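Local coordinates for protein probable branched-chain-amino-acid aminotransferase (Thermotoga maritima MSB8, PDB 3CSW) that probably catalyses the pyridoxal-phosphate-dependent transfer of amino groups between leucine, isoleucine or valine and 2-oxoglutarate, in branched-chain amino acid biosynthesis, at residues T150-V153 and L154-E158; T204-N207 and V208-A212. One frame throughout, in Å; residues are numbered along the deposited sequence.

Contact 1 of 2, residues T150-V153 and L154-E158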
ATOM      1  N   THR A 150       2.664  15.842   9.389  1.00 27.18           N
ATOM      2  CA  THR A 150       2.593  16.500   8.103  1.00 26.15           C
ATOM      3  C   THR A 150       1.297  16.245   7.334  1.00 27.15           C
ATOM      4  O   THR A 150       0.950  17.048   6.473  1.00 26.47           O
ATOM      5  CB  THR A 150       3.836  16.176   7.268  1.00 26.47           C
ATOM      6  OG1 THR A 150       4.050  14.774   7.308  1.00 26.27           O
ATOM      7  CG2 THR A 150       5.114  16.884   7.835  1.00 24.33           C
ATOM      8  N   ASP A 151       0.578  15.153   7.611  1.00 26.21           N
ATOM      9  CA  ASP A 151      -0.734  14.972   6.956  1.00 28.10           C
ATOM     10  C   ASP A 151      -1.701  16.100   7.372  1.00 27.29           C
ATOM     11  O   ASP A 151      -2.321  16.742   6.524  1.00 29.89           O
ATOM     12  CB  ASP A 151      -1.361  13.567   7.155  1.00 23.00           C
ATOM     13  CG  ASP A 151      -1.353  13.061   8.612  1.00 31.14           C
ATOM     14  OD1 ASP A 151      -0.780  13.714   9.523  1.00 26.77           O
ATOM     15  OD2 ASP A 151      -1.908  11.953   8.829  1.00 25.99           O
ATOM     16  N   ILE A 152      -1.801  16.342   8.671  1.00 30.09           N
ATOM     17  CA  ILE A 152      -2.670  17.375   9.217  1.00 29.44           C
ATOM     18  C   ILE A 152      -2.128  18.791   8.886  1.00 31.99           C
ATOM     19  O   ILE A 152      -2.896  19.674   8.500  1.00 32.16           O
ATOM     20  CB  ILE A 152      -2.887  17.195  10.748  1.00 30.45           C
ATOM     21  CG1 ILE A 152      -3.530  15.832  11.075  1.00 27.59           C
ATOM     22  CG2 ILE A 152      -3.716  18.357  11.300  1.00 25.99           C
ATOM     23  CD1 ILE A 152      -4.867  15.490  10.316  1.00 27.89           C
ATOM     24  N   VAL A 153      -0.819  19.011   8.988  1.00 33.24           N
ATOM     25  CA  VAL A 153      -0.241  20.328   8.634  1.00 32.12           C
ATOM     26  C   VAL A 153      -0.499  20.646   7.148  1.00 31.73           C
ATOM     27  O   VAL A 153      -1.007  21.721   6.810  1.00 32.68           O
ATOM     28  CB  VAL A 153       1.289  20.424   8.989  1.00 35.43           C
ATOM     29  CG1 VAL A 153       1.960  21.693   8.364  1.00 29.62           C
ATOM     30  CG2 VAL A 153       1.478  20.400  10.493  1.00 31.76           C
ATOM     31  N   LEU A 154      -0.188  19.713   6.257  1.00 29.29           N
ATOM     32  CA  LEU A 154      -0.399  19.963   4.828  1.00 28.86           C
ATOM     33  C   LEU A 154      -1.880  20.069   4.452  1.00 29.57           C
ATOM     34  O   LEU A 154      -2.255  20.901   3.637  1.00 29.78           O
ATOM     35  CB  LEU A 154       0.341  18.923   3.974  1.00 29.51           C
ATOM     36  CG  LEU A 154       1.869  18.936   4.124  1.00 29.42           C
ATOM     37  CD1 LEU A 154       2.530  17.828   3.263  1.00 20.67           C
ATOM     38  CD2 LEU A 154       2.398  20.306   3.737  1.00 26.09           C
ATOM     39  N   ALA A 155      -2.732  19.268   5.079  1.00 28.18           N
ATOM     40  CA  ALA A 155      -4.171  19.287   4.756  1.00 28.77           C
ATOM     41  C   ALA A 155      -4.862  20.572   5.207  1.00 29.73           C
ATOM     42  O   ALA A 155      -5.708  21.111   4.488  1.00 30.56           O
ATOM     43  CB  ALA A 155      -4.893  18.032   5.346  1.00 25.67           C
ATOM     44  N   ARG A 156      -4.523  21.065   6.388  1.00 30.16           N
ATOM     45  CA  ARG A 156      -5.090  22.321   6.859  1.00 32.01           C
ATOM     46  C   ARG A 156      -4.731  23.500   5.976  1.00 31.23           C
ATOM     47  O   ARG A 156      -5.510  24.432   5.889  1.00 29.14           O
ATOM     48  CB  ARG A 156      -4.679  22.633   8.295  1.00 33.03           C
ATOM     49  CG  ARG A 156      -5.257  21.645   9.242  1.00 40.04           C
ATOM     50  CD  ARG A 156      -5.439  22.171  10.601  1.00 44.03           C
ATOM     51  NE  ARG A 156      -5.945  21.108  11.452  1.00 42.44           N
ATOM     52  CZ  ARG A 156      -5.817  21.069  12.771  1.00 42.01           C
ATOM     53  NH1 ARG A 156      -5.240  22.061  13.417  1.00 52.54           N
ATOM     54  NH2 ARG A 156      -6.273  20.035  13.456  1.00 42.86           N
ATOM     55  N   ARG A 157      -3.579  23.453   5.313  1.00 30.60           N
ATOM     56  CA  ARG A 157      -3.193  24.512   4.386  1.00 32.67           C
ATOM     57  C   ARG A 157      -4.026  24.525   3.101  1.00 33.27           C
ATOM     58  O   ARG A 157      -3.944  25.468   2.319  1.00 32.97           O
ATOM     59  CB  ARG A 157      -1.704  24.422   4.045  1.00 32.98           C
ATOM     60  CG  ARG A 157      -0.801  24.715   5.243  1.00 39.86           C
ATOM     61  CD  ARG A 157       0.673  24.592   4.890  1.00 43.82           C
ATOM     62  NE  ARG A 157       1.152  25.652   4.007  1.00 43.31           N
ATOM     63  CZ  ARG A 157       1.552  26.855   4.409  1.00 41.92           C
ATOM     64  NH1 ARG A 157       1.547  27.179   5.690  1.00 38.29           N
ATOM     65  NH2 ARG A 157       1.958  27.741   3.511  1.00 44.87           N
ATOM     66  N   GLU A 158      -4.805  23.469   2.889  1.00 33.49           N
ATOM     67  CA  GLU A 158      -5.736  23.366   1.761  1.00 33.19           C
ATOM     68  C   GLU A 158      -7.105  23.975   2.033  1.00 32.19           C
ATOM     69  O   GLU A 158      -7.911  24.070   1.132  1.00 31.96           O
ATOM     70  CB  GLU A 158      -5.952  21.898   1.385  1.00 32.69           C
ATOM     71  CG  GLU A 158      -4.723  21.186   0.866  1.00 35.74           C
ATOM     72  CD  GLU A 158      -5.016  19.730   0.494  1.00 36.83           C
ATOM     73  OE1 GLU A 158      -5.985  19.158   1.022  1.00 40.18           O
ATOM     74  OE2 GLU A 158      -4.263  19.161  -0.309  1.00 40.26           O
TER

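Contact 2 of 2, residues T204-N207 and V208-A212. With PLP (pyridoxal-5'-phosphate), chain E.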
ATOM      1  N   THR A 204     -15.861  14.438  20.597  1.00 29.55           N
ATOM      2  CA  THR A 204     -17.200  14.811  20.071  1.00 30.94           C
ATOM      3  C   THR A 204     -17.846  13.622  19.364  1.00 30.55           C
ATOM      4  O   THR A 204     -19.018  13.327  19.554  1.00 32.19           O
ATOM      5  CB  THR A 204     -17.146  16.011  19.083  1.00 31.15           C
ATOM      6  OG1 THR A 204     -16.222  16.990  19.558  1.00 32.95           O
ATOM      7  CG2 THR A 204     -18.545  16.659  18.895  1.00 26.32           C
ATOM      8  N   ARG A 205     -17.061  12.954  18.526  1.00 31.85           N
ATOM      9  CA  ARG A 205     -17.475  11.710  17.871  1.00 29.45           C
ATOM     10  C   ARG A 205     -18.048  10.684  18.863  1.00 27.60           C
ATOM     11  O   ARG A 205     -19.106  10.142  18.656  1.00 29.21           O
ATOM     12  CB  ARG A 205     -16.259  11.138  17.130  1.00 29.01           C
ATOM     13  CG  ARG A 205     -16.401   9.729  16.555  1.00 28.03           C
ATOM     14  CD  ARG A 205     -15.058   9.167  16.174  1.00 28.31           C
ATOM     15  NE  ARG A 205     -15.207   7.887  15.501  1.00 28.49           N
ATOM     16  CZ  ARG A 205     -15.304   6.718  16.130  1.00 30.77           C
ATOM     17  NH1 ARG A 205     -15.254   6.652  17.459  1.00 32.18           N
ATOM     18  NH2 ARG A 205     -15.437   5.612  15.420  1.00 28.03           N
ATOM     19  N   GLU A 206     -17.308  10.399  19.914  1.00 26.50           N
ATOM     20  CA  GLU A 206     -17.689   9.457  20.938  1.00 31.60           C
ATOM     21  C   GLU A 206     -19.046   9.823  21.535  1.00 30.83           C
ATOM     22  O   GLU A 206     -19.922   8.965  21.635  1.00 29.94           O
ATOM     23  CB  GLU A 206     -16.582   9.471  22.001  1.00 32.66           C
ATOM     24  CG  GLU A 206     -16.744   8.675  23.282  1.00 42.74           C
ATOM     25  CD  GLU A 206     -15.696   9.168  24.329  1.00 44.84           C
ATOM     26  OE1 GLU A 206     -14.461   8.981  24.134  1.00 53.90           O
ATOM     27  OE2 GLU A 206     -16.114   9.814  25.306  1.00 56.85           O
ATOM     28  N   ASN A 207     -19.210  11.094  21.914  1.00 29.96           N
ATOM     29  CA  ASN A 207     -20.462  11.611  22.470  1.00 29.22           C
ATOM     30  C   ASN A 207     -21.641  11.524  21.525  1.00 31.14           C
ATOM     31  O   ASN A 207     -22.764  11.224  21.959  1.00 32.14           O
ATOM     32  CB  ASN A 207     -20.289  13.053  22.948  1.00 27.89           C
ATOM     33  CG  ASN A 207     -19.689  13.132  24.343  1.00 31.81           C
ATOM     34  OD1 ASN A 207     -20.290  12.674  25.317  1.00 39.50           O
ATOM     35  ND2 ASN A 207     -18.529  13.745  24.450  1.00 28.49           N
ATOM     36  N   VAL A 208     -21.389  11.777  20.235  1.00 32.00           N
ATOM     37  CA  VAL A 208     -22.433  11.700  19.211  1.00 30.03           C
ATOM     38  C   VAL A 208     -22.895  10.253  19.019  1.00 29.75           C
ATOM     39  O   VAL A 208     -24.081  10.025  18.856  1.00 29.46           O
ATOM     40  CB  VAL A 208     -21.972  12.343  17.877  1.00 30.54           C
ATOM     41  CG1 VAL A 208     -22.947  12.042  16.723  1.00 25.00           C
ATOM     42  CG2 VAL A 208     -21.795  13.871  18.084  1.00 27.30           C
ATOM     43  N   ILE A 209     -21.970   9.292  19.063  1.00 29.19           N
ATOM     44  CA  ILE A 209     -22.316   7.857  18.965  1.00 30.23           C
ATOM     45  C   ILE A 209     -23.239   7.450  20.125  1.00 32.19           C
ATOM     46  O   ILE A 209     -24.282   6.782  19.922  1.00 33.91           O
ATOM     47  CB  ILE A 209     -21.040   6.956  18.892  1.00 29.77           C
ATOM     48  CG1 ILE A 209     -20.332   7.170  17.550  1.00 31.47           C
ATOM     49  CG2 ILE A 209     -21.384   5.453  19.052  1.00 26.63           C
ATOM     50  CD1 ILE A 209     -18.938   6.579  17.455  1.00 27.27           C
ATOM     51  N   LYS A 210     -22.886   7.892  21.335  1.00 33.10           N
ATOM     52  CA  LYS A 210     -23.716   7.644  22.515  1.00 30.81           C
ATOM     53  C   LYS A 210     -25.066   8.342  22.433  1.00 29.04           C
ATOM     54  O   LYS A 210     -26.085   7.785  22.847  1.00 31.72           O
ATOM     55  CB  LYS A 210     -22.980   8.062  23.791  1.00 31.85           C
ATOM     56  CG  LYS A 210     -21.733   7.251  24.018  1.00 32.65           C
ATOM     57  CD  LYS A 210     -21.107   7.518  25.369  1.00 40.02           C
ATOM     58  CE  LYS A 210     -19.648   7.027  25.376  1.00 40.52           C
ATOM     59  NZ  LYS A 210     -19.209   6.501  26.693  1.00 45.99           N
ATOM     60  N   LEU A 211     -25.078   9.570  21.940  1.00 27.76           N
ATOM     61  CA  LEU A 211     -26.330  10.300  21.748  1.00 27.94           C
ATOM     62  C   LEU A 211     -27.202   9.590  20.725  1.00 28.69           C
ATOM     63  O   LEU A 211     -28.416   9.452  20.925  1.00 30.35           O
ATOM     64  CB  LEU A 211     -26.073  11.738  21.294  1.00 27.71           C
ATOM     65  CG  LEU A 211     -27.278  12.593  20.900  1.00 31.88           C
ATOM     66  CD1 LEU A 211     -28.218  12.796  22.073  1.00 31.89           C
ATOM     67  CD2 LEU A 211     -26.798  13.919  20.357  1.00 30.70           C
ATOM     68  N   ALA A 212     -26.615   9.154  19.616  1.00 28.79           N
ATOM     69  CA  ALA A 212     -27.404   8.461  18.581  1.00 29.98           C
ATOM     70  C   ALA A 212     -28.087   7.228  19.187  1.00 30.24           C
ATOM     71  O   ALA A 212     -29.286   7.011  18.988  1.00 30.76           O
ATOM     72  CB  ALA A 212     -26.546   8.092  17.375  1.00 28.09           C
TER
HETATM   73  N1  PLP E 300      -9.537  14.595  13.696  1.00 37.69           N
HETATM   74  C2  PLP E 300      -8.370  15.347  13.782  1.00 44.18           C
HETATM   75  C2A PLP E 300      -7.299  15.086  12.769  1.00 37.75           C
HETATM   76  C3  PLP E 300      -8.230  16.318  14.797  1.00 50.38           C
HETATM   77  O3  PLP E 300      -7.123  17.131  14.850  1.00 51.69           O
HETATM   78  C4  PLP E 300      -9.283  16.516  15.723  1.00 53.30           C
HETATM   79  C4A PLP E 300      -9.187  17.588  16.774  1.00 53.47           C
HETATM   80  O4A PLP E 300      -9.475  18.766  16.491  1.00 64.86           O
HETATM   81  C5  PLP E 300     -10.454  15.748  15.611  1.00 43.80           C
HETATM   82  C6  PLP E 300     -10.561  14.788  14.602  1.00 36.73           C
HETATM   83  C5A PLP E 300     -11.690  16.070  16.421  1.00 42.16           C
HETATM   84  O4P PLP E 300     -11.595  15.491  17.715  1.00 44.26           O
HETATM   85  P   PLP E 300     -12.390  16.093  19.006  1.00 42.88           P
HETATM   86  O1P PLP E 300     -11.845  15.447  20.296  1.00 40.80           O
HETATM   87  O2P PLP E 300     -13.854  15.787  18.874  1.00 35.11           O
HETATM   88  O3P PLP E 300     -12.137  17.594  18.978  1.00 42.59           O

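Contact 1 of 2, residues T150-V153 and L154-E158
Ile-152 and Arg-156 meet one turn apart because Ile-152 keeps CG1 beside its backbone N (chi1 -60°), which turns CG2 anti to that N and toward Arg-156, while Arg-156 starts beside its own N and runs extended from CG to NE. The turn belongs to the short helix 150-156 of a beta-alpha-beta unit, between strands 125-129 and 164-168. The two side chains cross at a slant, and the Ile-152 methyl CG2 lies over one face of the guanidinium, 3.5 Å from Arg-156 NE. Both residues line the pyridoxal-phosphate pocket and touch the cofactor, and Arg-156 NH2 is also hydrogen-bonded to Ser-178 O. With an alanine here in place of Arg-156, the carbonyl of Ser-178 would probably lose this donor and the Ile-152 methyl its cover beside the cofactor. Arg-156 N closes the turn on Ile-152 O at 3.0 Å, and Ala-155 N does the same on Asp-151 O at 2.9 Å. Further along, the bond from Arg-157 N to Val-153 O is weak; Arg-157 NH1 makes a salt bridge to Asp-105 of the second subunit. At the start of the helix, Asp-151 OD1 takes the N-H of Ile-152 at 2.9 Å, the donor standing above the carboxylate plane.

Contact 2 of 2, residues T204-N207 and V208-A212
Thr-204 and Val-208 form the tightly packed side of this turn of helix 203-214. Val-208 N gives Thr-204 O a 2.9 Å hydrogen bond, and Val-208 CG2 rests 3.2 Å from the same oxygen. Phe-271 and strand 234-239 close over both side chains. Next to them Arg-205, its CG anti to the backbone N (chi1 171°), runs out extended alongside Ile-209, whose CD1 sits over the rim of one guanidinium face, 3.7 Å from Arg-205 NH1. Arg-205 NH2 makes a salt bridge to Glu-221, which probably balances the buried charge, and a hydrogen bond to Pro-193 O. The looser side holds the partly exposed pair Glu-206 and Lys-210. They run side by side and touch through carbon, Glu-206 CG to Lys-210 CE at 3.9 Å, but Glu-206 OE2 and Lys-210 NZ stay 4.7 Å apart, each paired elsewhere, with Lys-58 and Glu-280. Near the start of the helix, Thr-204 N and Thr-204 OG1 both donate to PLP O2P, at 3.0 and 2.7 Å, and Ile-203 N also bonds the cofactor. A backbone N-H and a hydroxyl from a helix's first turn gripping one phosphate oxygen, where the helix dipole would probably help, are typical of a phosphate-binding helix N-terminus.

How the contacts relate
Contact 1 comes first along the chain, on helix 150-156, and contact 2 follows on helix 203-214. Each helix is the crossover of its own beta-alpha-beta unit, the first joining strands 125-129 and 164-168 of one mixed sheet, the second strands 189-193 and 219-222 of another. Their centres are 26 Å apart, on opposite sides of the chain's centre, and the nearest atoms remain about 12 Å apart, so they do not touch. What unites them is the cofactor: Ile-152 and Arg-156 of contact 1 line the pocket, whereas Thr-204 of contact 2 binds the phosphate. Contact 1 also faces the second subunit; no other chain of the assembly touches contact 2. The two helices thus serve one cofactor site, together with Arg-62, Glu-176 and Thr-240.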